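Local coordinates for beta-L-arabinobiosidase (Bacteroides thetaiotaomicron, PDB 5MQR), which probably hydrolyses glycosidic bonds in plant pectin breakdown, as a beta-L-arabinobiosidase and possibly also with sialidase-like activity, at residues Asn306-Ile311 and Glu329-Leu334; Tyr796-Val801 and Pro820-Tyr825; Asp417-Ser422 and Glu446-Gln451. One frame throughout, in Å; residues are numbered along the deposited sequence.

Contact 1: Asn306-Ile311 and Glu329-Leu334; sequences NSNAKI and EFRWPL
Ser307 OG donates to Glu329 OE1 at 3.1 Å, the one direct hydrogen bond between 306-311 and 329-334. It meets the carboxylate from above, 51° out of its plane. A water beside it donates to both segments, 2.8 Å from Glu329 OE2 and 3.1 Å from Asn306 O, so OE1 is bonded directly to the facing loop and OE2 through the water. Glu329 starts out away from that loop, and its chain folds back at chi2 (-66°), which brings the carboxylate up to Ser307.

The second area is non-bonded packing against Arg331. This side chain runs extended from CG to NE, and the methyl group Ala309 CB lies 3.6 Å from Arg331 CD and 3.5 Å above one face of the guanidinium, toward its rim. The Asn308 amide is turned 60° from the guanidinium plane; Asn308 ND2 and Arg331 NH2, both donors, are merely neighbours at 3.8 Å.

Further out, Arg331 NH1 bonds to Gln370 OE1 and NH2 to a phosphate oxygen of the phosphotyrosine modelled at position 371, two bonds that probably hold the guanidinium in its orientation. Asn306 ND2 is held by Asn326 O. The contact joins two inter-strand loops of the BNR repeat-like region, with Arg331 at the centre of an inverse gamma turn. The methyl packs on the guanidinium face while its N-H groups serve other acceptors, and the phosphate probably offsets its positive charge.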
loop_
_atom_site.group_PDB
_atom_site.type_symbol
_atom_site.label_atom_id
_atom_site.label_comp_id
_atom_site.label_asym_id
_atom_site.label_seq_id
_atom_site.Cartn_x
_atom_site.Cartn_y
_atom_site.Cartn_z
ATOM N N ASN A 306 19.027 14.263 13.431
ATOM C CA ASN A 306 19.727 14.898 12.347
ATOM C C ASN A 306 20.776 15.772 12.978
ATOM O O ASN A 306 20.635 16.249 14.112
ATOM C CB ASN A 306 18.777 15.739 11.467
ATOM C CG ASN A 306 19.414 16.193 10.153
ATOM O OD1 ASN A 306 19.390 17.379 9.824
ATOM N ND2 ASN A 306 20.004 15.258 9.410
ATOM N N SER A 307 21.841 15.982 12.230
ATOM C CA SER A 307 22.968 16.732 12.738
ATOM C C SER A 307 23.404 17.714 11.653
ATOM O O SER A 307 22.606 18.542 11.232
ATOM C CB SER A 307 24.052 15.741 13.191
ATOM O OG SER A 307 25.227 16.403 13.586
ATOM N N ASN A 308 24.617 17.543 11.138
ATOM C CA ASN A 308 25.333 18.565 10.437
ATOM C C ASN A 308 25.401 18.377 8.928
ATOM O O ASN A 308 25.978 19.201 8.242
ATOM C CB ASN A 308 26.767 18.563 10.972
ATOM C CG ASN A 308 27.276 19.951 11.180
ATOM O OD1 ASN A 308 26.624 20.741 11.857
ATOM N ND2 ASN A 308 28.425 20.280 10.583
ATOM N N ALA A 309 24.843 17.295 8.410
ATOM C CA ALA A 309 25.083 16.906 7.027
ATOM C C ALA A 309 23.919 17.230 6.056
ATOM O O ALA A 309 23.805 16.582 5.003
ATOM C CB ALA A 309 25.434 15.427 6.990
ATOM N N LYS A 310 23.117 18.248 6.407
ATOM C CA LYS A 310 21.884 18.689 5.698
ATOM C C LYS A 310 20.671 17.736 5.776
ATOM O O LYS A 310 20.799 16.512 5.864
ATOM C CB LYS A 310 22.103 18.983 4.209
ATOM C CG LYS A 310 23.130 20.027 3.853
ATOM C CD LYS A 310 23.146 20.238 2.340
ATOM C CE LYS A 310 24.165 21.305 1.939
ATOM N NZ LYS A 310 24.194 21.583 0.476
ATOM N N ILE A 311 19.492 18.342 5.693
ATOM C CA ILE A 311 18.239 17.626 5.520
ATOM C C ILE A 311 17.515 18.272 4.325
ATOM O O ILE A 311 17.509 19.503 4.164
ATOM C CB ILE A 311 17.400 17.649 6.810
ATOM C CG1 ILE A 311 15.995 17.060 6.562
ATOM C CG2 ILE A 311 17.290 19.058 7.379
ATOM C CD1 ILE A 311 15.268 16.621 7.834
ATOM N N GLU A 329 23.871 11.250 14.274
ATOM C CA GLU A 329 25.001 12.167 14.523
ATOM C C GLU A 329 26.239 11.804 13.661
ATOM O O GLU A 329 27.189 12.573 13.576
ATOM C CB GLU A 329 25.355 12.213 16.011
ATOM C CG GLU A 329 24.268 12.874 16.863
ATOM C CD GLU A 329 24.090 14.368 16.564
ATOM O OE1 GLU A 329 25.118 15.060 16.376
ATOM O OE2 GLU A 329 22.929 14.852 16.483
ATOM N N PHE A 330 26.190 10.640 13.022
ATOM C CA PHE A 330 27.178 10.212 12.036
ATOM C C PHE A 330 26.534 10.400 10.675
ATOM O O PHE A 330 25.297 10.443 10.570
ATOM C CB PHE A 330 27.538 8.749 12.258
ATOM C CG PHE A 330 28.080 8.468 13.635
ATOM C CD1 PHE A 330 27.220 8.227 14.701
ATOM C CD2 PHE A 330 29.444 8.450 13.863
ATOM C CE1 PHE A 330 27.707 7.968 15.967
ATOM C CE2 PHE A 330 29.951 8.212 15.138
ATOM C CZ PHE A 330 29.075 7.969 16.198
ATOM N N ARG A 331 27.343 10.511 9.627
ATOM C CA ARG A 331 26.790 10.726 8.299
ATOM C C ARG A 331 26.431 9.429 7.604
ATOM O O ARG A 331 26.806 9.203 6.472
ATOM C CB ARG A 331 27.717 11.620 7.473
ATOM C CG ARG A 331 27.996 12.919 8.198
ATOM C CD ARG A 331 28.726 13.919 7.334
ATOM N NE ARG A 331 29.001 15.147 8.078
ATOM C CZ ARG A 331 29.183 16.359 7.546
ATOM N NH1 ARG A 331 29.157 16.561 6.228
ATOM N NH2 ARG A 331 29.394 17.398 8.353
ATOM N N TRP A 332 25.640 8.598 8.272
ATOM C CA TRP A 332 25.075 7.391 7.669
ATOM C C TRP A 332 23.921 6.851 8.521
ATOM O O TRP A 332 23.851 7.168 9.682
ATOM C CB TRP A 332 26.141 6.310 7.554
ATOM C CG TRP A 332 26.633 5.721 8.860
ATOM C CD1 TRP A 332 26.016 4.765 9.616
ATOM C CD2 TRP A 332 27.864 6.014 9.522
ATOM N NE1 TRP A 332 26.794 4.435 10.709
ATOM C CE2 TRP A 332 27.925 5.202 10.684
ATOM C CE3 TRP A 332 28.929 6.879 9.249
ATOM C CZ2 TRP A 332 29.010 5.244 11.578
ATOM C CZ3 TRP A 332 30.025 6.909 10.141
ATOM C CH2 TRP A 332 30.055 6.094 11.279
ATOM N N PRO A 333 23.008 6.070 7.961
ATOM C CA PRO A 333 22.772 5.974 6.518
ATOM C C PRO A 333 22.114 7.239 5.992
ATOM O O PRO A 333 21.957 8.214 6.724
ATOM C CB PRO A 333 21.790 4.817 6.416
ATOM C CG PRO A 333 20.972 4.970 7.677
ATOM C CD PRO A 333 21.885 5.514 8.735
ATOM N N LEU A 334 21.755 7.219 4.723
ATOM C CA LEU A 334 20.891 8.249 4.176
ATOM C C LEU A 334 19.501 7.613 4.196
ATOM O O LEU A 334 19.323 6.496 3.684
ATOM C CB LEU A 334 21.299 8.623 2.762
ATOM C CG LEU A 334 20.675 9.901 2.194
ATOM C CD1 LEU A 334 21.184 11.112 2.961
ATOM C CD2 LEU A 334 21.025 10.043 0.726
HETATM O O HOH W 1 22.490 17.618 16.114
#

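Contact 2: Tyr796-Val801 and Pro820-Tyr825; sequences YWQGDV and PTINSY
Two hydrogen bonds join the side-chain amide of Asn823 to the backbone of Tyr796. Tyr796 N donates to Asn823 OD1 at 2.7 Å with an N-H...O angle of 156°, and Asn823 ND2 returns a bond to Tyr796 O at 3.0 Å, its donor tilted 32° from the carbonyl plane. One amide therefore serves both the N-H and the C=O of a single residue. Asn823 ND2 also reaches Arg819 O, just before the helix. With an alanine here, Tyr796 N and O would probably both lose these buried partners, and the loop would be less firmly fixed to the helix.

The apolar contacts centre on Ile822. With CG1 anti to the backbone N (chi1 -178°), CG2 falls between that N and the carbonyl carbon, from where it meets Tyr796 CB at 3.7 Å and Gln798 CB at 3.8 Å. Both side chains cross Ile822 at about a right angle. Separately, the methyl Ile822 CD1 makes a van der Waals approach to Trp797 O at 3.8 Å. Asn823 OD1 also lies at the edge of the Tyr796 ring, and the Tyr796 side chain touches Tyr782 and Glu786 of helix 768-788.

This buried loop-to-helix packing at the start of helix 820-839 is consistent with the alpha/alpha toroid of six-hairpin glycosidases, where loops join the helices.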
loop_
_atom_site.group_PDB
_atom_site.type_symbol
_atom_site.label_atom_id
_atom_site.label_comp_id
_atom_site.label_asym_id
_atom_site.label_seq_id
_atom_site.Cartn_x
_atom_site.Cartn_y
_atom_site.Cartn_z
ATOM N N TYR A 796 -47.377 -18.293 -5.750
ATOM C CA TYR A 796 -47.039 -19.189 -4.648
ATOM C C TYR A 796 -47.744 -18.709 -3.371
ATOM O O TYR A 796 -48.006 -17.516 -3.197
ATOM C CB TYR A 796 -45.504 -19.328 -4.462
ATOM C CG TYR A 796 -44.826 -20.223 -5.519
ATOM C CD1 TYR A 796 -44.537 -19.741 -6.787
ATOM C CD2 TYR A 796 -44.516 -21.553 -5.246
ATOM C CE1 TYR A 796 -43.945 -20.549 -7.756
ATOM C CE2 TYR A 796 -43.935 -22.366 -6.196
ATOM C CZ TYR A 796 -43.644 -21.865 -7.460
ATOM O OH TYR A 796 -43.066 -22.656 -8.438
ATOM N N TRP A 797 -48.107 -19.664 -2.521
ATOM C CA TRP A 797 -48.559 -19.373 -1.176
ATOM C C TRP A 797 -47.581 -19.964 -0.210
ATOM O O TRP A 797 -46.886 -20.925 -0.524
ATOM C CB TRP A 797 -49.943 -19.940 -0.872
ATOM C CG TRP A 797 -50.058 -21.428 -0.958
ATOM C CD1 TRP A 797 -50.460 -22.147 -2.048
ATOM C CD2 TRP A 797 -49.785 -22.386 0.075
ATOM N NE1 TRP A 797 -50.455 -23.491 -1.759
ATOM C CE2 TRP A 797 -50.046 -23.668 -0.464
ATOM C CE3 TRP A 797 -49.347 -22.290 1.402
ATOM C CZ2 TRP A 797 -49.882 -24.848 0.282
ATOM C CZ3 TRP A 797 -49.171 -23.469 2.148
ATOM C CH2 TRP A 797 -49.431 -24.726 1.585
ATOM N N GLN A 798 -47.529 -19.383 0.980
ATOM C CA GLN A 798 -46.871 -20.019 2.100
ATOM C C GLN A 798 -47.478 -19.535 3.382
ATOM O O GLN A 798 -47.788 -18.350 3.510
ATOM C CB GLN A 798 -45.390 -19.695 2.097
ATOM C CG GLN A 798 -44.589 -20.460 3.140
ATOM C CD GLN A 798 -44.514 -21.947 2.886
ATOM O OE1 GLN A 798 -45.507 -22.660 2.972
ATOM N NE2 GLN A 798 -43.311 -22.434 2.616
ATOM N N GLY A 799 -47.643 -20.441 4.336
ATOM C CA GLY A 799 -47.958 -20.037 5.712
ATOM C C GLY A 799 -46.812 -19.243 6.309
ATOM O O GLY A 799 -45.642 -19.559 6.055
ATOM N N ASP A 800 -47.108 -18.197 7.073
ATOM C CA ASP A 800 -46.014 -17.321 7.543
ATOM C C ASP A 800 -45.021 -18.066 8.460
ATOM O O ASP A 800 -43.831 -17.815 8.395
ATOM C CB ASP A 800 -46.505 -15.964 8.107
ATOM C CG ASP A 800 -47.335 -16.078 9.401
ATOM O OD1 ASP A 800 -47.707 -17.194 9.835
ATOM O OD2 ASP A 800 -47.613 -15.005 9.979
ATOM N N VAL A 801 -45.502 -19.050 9.213
ATOM C CA VAL A 801 -44.646 -19.931 10.039
ATOM C C VAL A 801 -43.582 -20.667 9.183
ATOM O O VAL A 801 -42.435 -20.834 9.603
ATOM C CB VAL A 801 -45.498 -20.962 10.857
ATOM C CG1 VAL A 801 -44.609 -21.885 11.688
ATOM C CG2 VAL A 801 -46.505 -20.258 11.771
ATOM N N PRO A 820 -44.912 -12.048 -0.571
ATOM C CA PRO A 820 -43.781 -11.742 -1.472
ATOM C C PRO A 820 -42.478 -12.421 -1.105
ATOM O O PRO A 820 -41.541 -12.331 -1.885
ATOM C CB PRO A 820 -43.634 -10.216 -1.373
ATOM C CG PRO A 820 -44.261 -9.869 -0.076
ATOM C CD PRO A 820 -45.424 -10.818 0.047
ATOM N N THR A 821 -42.417 -13.068 0.065
ATOM C CA THR A 821 -41.345 -14.005 0.393
ATOM C C THR A 821 -41.201 -15.105 -0.658
ATOM O O THR A 821 -40.281 -15.062 -1.492
ATOM C CB THR A 821 -41.582 -14.693 1.746
ATOM O OG1 THR A 821 -42.936 -15.173 1.797
ATOM C CG2 THR A 821 -41.312 -13.732 2.903
ATOM N N ILE A 822 -42.110 -16.078 -0.623
ATOM C CA ILE A 822 -41.961 -17.295 -1.438
ATOM C C ILE A 822 -42.037 -16.989 -2.938
ATOM O O ILE A 822 -41.331 -17.607 -3.720
ATOM C CB ILE A 822 -42.928 -18.437 -1.027
ATOM C CG1 ILE A 822 -42.671 -19.682 -1.889
ATOM C CG2 ILE A 822 -44.381 -18.021 -1.161
ATOM C CD1 ILE A 822 -43.181 -20.986 -1.306
ATOM N N ASN A 823 -42.848 -16.012 -3.332
ATOM C CA ASN A 823 -42.911 -15.608 -4.746
ATOM C C ASN A 823 -41.598 -15.019 -5.288
ATOM O O ASN A 823 -41.212 -15.347 -6.404
ATOM C CB ASN A 823 -44.093 -14.682 -5.015
ATOM C CG ASN A 823 -45.406 -15.433 -4.983
ATOM O OD1 ASN A 823 -45.687 -16.213 -5.902
ATOM N ND2 ASN A 823 -46.190 -15.261 -3.899
ATOM N N SER A 824 -40.922 -14.180 -4.509
ATOM C CA SER A 824 -39.655 -13.628 -4.936
ATOM C C SER A 824 -38.586 -14.719 -4.927
ATOM O O SER A 824 -37.727 -14.758 -5.804
ATOM C CB SER A 824 -39.235 -12.484 -4.013
ATOM O OG SER A 824 -40.142 -11.408 -4.086
ATOM N N TYR A 825 -38.634 -15.580 -3.909
ATOM C CA TYR A 825 -37.673 -16.655 -3.786
ATOM C C TYR A 825 -37.741 -17.572 -5.019
ATOM O O TYR A 825 -36.713 -17.970 -5.569
ATOM C CB TYR A 825 -37.908 -17.526 -2.538
ATOM C CG TYR A 825 -37.850 -16.889 -1.165
ATOM C CD1 TYR A 825 -37.295 -15.626 -0.937
ATOM C CD2 TYR A 825 -38.316 -17.597 -0.076
ATOM C CE1 TYR A 825 -37.253 -15.081 0.335
ATOM C CE2 TYR A 825 -38.268 -17.074 1.199
ATOM C CZ TYR A 825 -37.753 -15.812 1.405
ATOM O OH TYR A 825 -37.736 -15.329 2.694
#

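Contact 3: Asp417-Ser422 and Glu446-Gln451; sequences DDFSKS and EWLKLQ
Phe419 presents one ring face to Leu448 and an edge to the backbone of Glu446. Leu448 CB stands 3.8 Å from the ring centroid of Phe419 and 16° off its normal, which defines a CH-pi contact, although the carbon sits toward the rim beside CE2. Leu448 CD2 extends the touch to Phe419 CZ at 3.9 Å, and the two side chains cross obliquely. In the ring plane, Glu446 O lies 3.5 Å from Phe419 CD2. With CG anti to the carbonyl carbon (chi1 -59°), the phenyl group is directed at the start of strand 447-452.

A water accepts from Phe419 N at 2.9 Å and donates to Glu446 O at 2.7 Å, joining the backbones beside the ring. The turn that holds Phe419 is itself bonded: Asp418 OD1 receives Ser420 OG at 2.7 Å and Ser420 N at 3.3 Å, both from the same face of the carboxylate. Further around the ring lie Trp431, with its plane at about 60°, and Val607 of strand 600-610.

The bond from Ser420 N makes an Asx turn leading into the 3-10 segment 419-421, whose aromatic residue packs against strand 447-452, part of the sialidase-like CBM region and paired with strand 600-610 in an antiparallel sheet.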
loop_
_atom_site.group_PDB
_atom_site.type_symbol
_atom_site.label_atom_id
_atom_site.label_comp_id
_atom_site.label_asym_id
_atom_site.label_seq_id
_atom_site.Cartn_x
_atom_site.Cartn_y
_atom_site.Cartn_z
ATOM N N ASP A 417 9.886 -12.605 -11.765
ATOM C CA ASP A 417 10.526 -11.565 -12.531
ATOM C C ASP A 417 11.210 -12.183 -13.724
ATOM O O ASP A 417 11.999 -13.119 -13.590
ATOM C CB ASP A 417 11.569 -10.832 -11.682
ATOM C CG ASP A 417 10.984 -10.212 -10.400
ATOM O OD1 ASP A 417 9.751 -10.160 -10.185
ATOM O OD2 ASP A 417 11.811 -9.769 -9.577
ATOM N N ASP A 418 10.874 -11.657 -14.894
ATOM C CA ASP A 418 11.502 -12.011 -16.153
ATOM C C ASP A 418 12.168 -10.727 -16.650
ATOM O O ASP A 418 11.490 -9.805 -17.089
ATOM C CB ASP A 418 10.416 -12.533 -17.098
ATOM C CG ASP A 418 10.931 -12.903 -18.484
ATOM O OD1 ASP A 418 12.137 -12.730 -18.747
ATOM O OD2 ASP A 418 10.087 -13.352 -19.318
ATOM N N PHE A 419 13.494 -10.679 -16.565
ATOM C CA PHE A 419 14.247 -9.452 -16.873
ATOM C C PHE A 419 14.265 -9.091 -18.364
ATOM O O PHE A 419 14.517 -7.944 -18.701
ATOM C CB PHE A 419 15.672 -9.522 -16.331
ATOM C CG PHE A 419 15.741 -9.719 -14.846
ATOM C CD1 PHE A 419 15.180 -8.783 -13.981
ATOM C CD2 PHE A 419 16.357 -10.852 -14.305
ATOM C CE1 PHE A 419 15.220 -8.976 -12.607
ATOM C CE2 PHE A 419 16.400 -11.044 -12.935
ATOM C CZ PHE A 419 15.834 -10.101 -12.082
ATOM N N SER A 420 13.970 -10.060 -19.237
ATOM C CA SER A 420 13.870 -9.829 -20.693
ATOM C C SER A 420 12.708 -8.897 -21.018
ATOM O O SER A 420 12.699 -8.255 -22.057
ATOM C CB SER A 420 13.717 -11.155 -21.468
ATOM O OG SER A 420 12.457 -11.750 -21.226
ATOM N N LYS A 421 11.742 -8.812 -20.116
ATOM C CA LYS A 421 10.642 -7.866 -20.270
ATOM C C LYS A 421 11.024 -6.413 -19.977
ATOM O O LYS A 421 10.195 -5.520 -20.178
ATOM C CB LYS A 421 9.450 -8.284 -19.388
ATOM C CG LYS A 421 8.782 -9.579 -19.837
ATOM C CD LYS A 421 7.521 -9.815 -19.003
ATOM C CE LYS A 421 6.836 -11.150 -19.308
ATOM N NZ LYS A 421 5.862 -11.446 -18.214
ATOM N N SER A 422 12.245 -6.173 -19.493
ATOM C CA SER A 422 12.708 -4.823 -19.171
ATOM C C SER A 422 13.822 -4.444 -20.112
ATOM O O SER A 422 14.752 -5.220 -20.316
ATOM C CB SER A 422 13.183 -4.774 -17.732
ATOM O OG SER A 422 12.093 -5.008 -16.860
ATOM N N GLU A 446 17.774 -11.793 -20.690
ATOM C CA GLU A 446 17.078 -12.480 -19.587
ATOM C C GLU A 446 17.799 -12.256 -18.234
ATOM O O GLU A 446 17.249 -12.573 -17.181
ATOM C CB GLU A 446 16.941 -14.002 -19.908
ATOM C CG GLU A 446 18.218 -14.822 -19.650
ATOM C CD GLU A 446 18.301 -16.182 -20.366
ATOM O OE1 GLU A 446 18.317 -16.176 -21.620
ATOM O OE2 GLU A 446 18.423 -17.259 -19.687
ATOM N N TRP A 447 19.028 -11.739 -18.279
ATOM C CA TRP A 447 19.897 -11.656 -17.121
ATOM C C TRP A 447 19.974 -10.252 -16.490
ATOM O O TRP A 447 20.197 -9.241 -17.185
ATOM C CB TRP A 447 21.320 -12.062 -17.503
ATOM C CG TRP A 447 21.508 -13.464 -18.037
ATOM C CD1 TRP A 447 21.829 -13.810 -19.314
ATOM C CD2 TRP A 447 21.474 -14.677 -17.293
ATOM N NE1 TRP A 447 21.947 -15.162 -19.424
ATOM C CE2 TRP A 447 21.735 -15.727 -18.198
ATOM C CE3 TRP A 447 21.201 -14.988 -15.957
ATOM C CZ2 TRP A 447 21.752 -17.071 -17.809
ATOM C CZ3 TRP A 447 21.230 -16.320 -15.563
ATOM C CH2 TRP A 447 21.513 -17.345 -16.488
ATOM N N LEU A 448 19.822 -10.216 -15.172
ATOM C CA LEU A 448 20.270 -9.083 -14.369
ATOM C C LEU A 448 21.745 -9.325 -14.068
ATOM O O LEU A 448 22.081 -10.347 -13.465
ATOM C CB LEU A 448 19.480 -8.993 -13.078
ATOM C CG LEU A 448 19.823 -7.844 -12.126
ATOM C CD1 LEU A 448 19.715 -6.467 -12.780
ATOM C CD2 LEU A 448 18.899 -7.929 -10.931
ATOM N N LYS A 449 22.617 -8.418 -14.507
ATOM C CA LYS A 449 24.073 -8.631 -14.423
ATOM C C LYS A 449 24.687 -7.722 -13.383
ATOM O O LYS A 449 24.373 -6.544 -13.324
ATOM C CB LYS A 449 24.751 -8.367 -15.766
ATOM C CG LYS A 449 26.148 -8.967 -15.910
ATOM C CD LYS A 449 26.985 -8.456 -17.088
ATOM C CE LYS A 449 26.179 -7.914 -18.242
ATOM N NZ LYS A 449 26.918 -7.798 -19.504
ATOM N N LEU A 450 25.566 -8.311 -12.575
ATOM C CA LEU A 450 26.371 -7.613 -11.618
ATOM C C LEU A 450 27.818 -7.729 -12.089
ATOM O O LEU A 450 28.316 -8.840 -12.252
ATOM C CB LEU A 450 26.226 -8.275 -10.258
ATOM C CG LEU A 450 24.850 -8.107 -9.606
ATOM C CD1 LEU A 450 23.793 -8.935 -10.296
ATOM C CD2 LEU A 450 24.918 -8.514 -8.141
ATOM N N GLN A 451 28.479 -6.592 -12.305
ATOM C CA GLN A 451 29.907 -6.556 -12.621
ATOM C C GLN A 451 30.656 -5.857 -11.489
ATOM O O GLN A 451 30.074 -5.049 -10.785
ATOM C CB GLN A 451 30.148 -5.845 -13.938
ATOM C CG GLN A 451 29.607 -6.585 -15.150
ATOM C CD GLN A 451 29.716 -5.778 -16.439
ATOM O OE1 GLN A 451 29.228 -4.647 -16.525
ATOM N NE2 GLN A 451 30.348 -6.357 -17.450
HETATM O O HOH W 2 14.849 -13.231 -16.230
#

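Overall arrangement
The three contacts follow one another along the chain without nesting or crossing. Contact 1 comes first, closing across the hairpin of strands 311-315 and 321-325 in the BNR repeat-like region, so that the loops leading into strands 311-315 and 334-339 meet. Contact 3 is next: 417-422 turns away from strand 416-417, and the chain passes through strands 431-435 and 441-444 before strand 447-452 returns to it. Contact 2 opens last, closing a loop without helix or strand onto helix 820-839. Contacts 1 and 3 have centres about 34 Å apart; contact 2 lies about 74 Å, centre to centre, from contact 1, on the opposite side of the chain's centre.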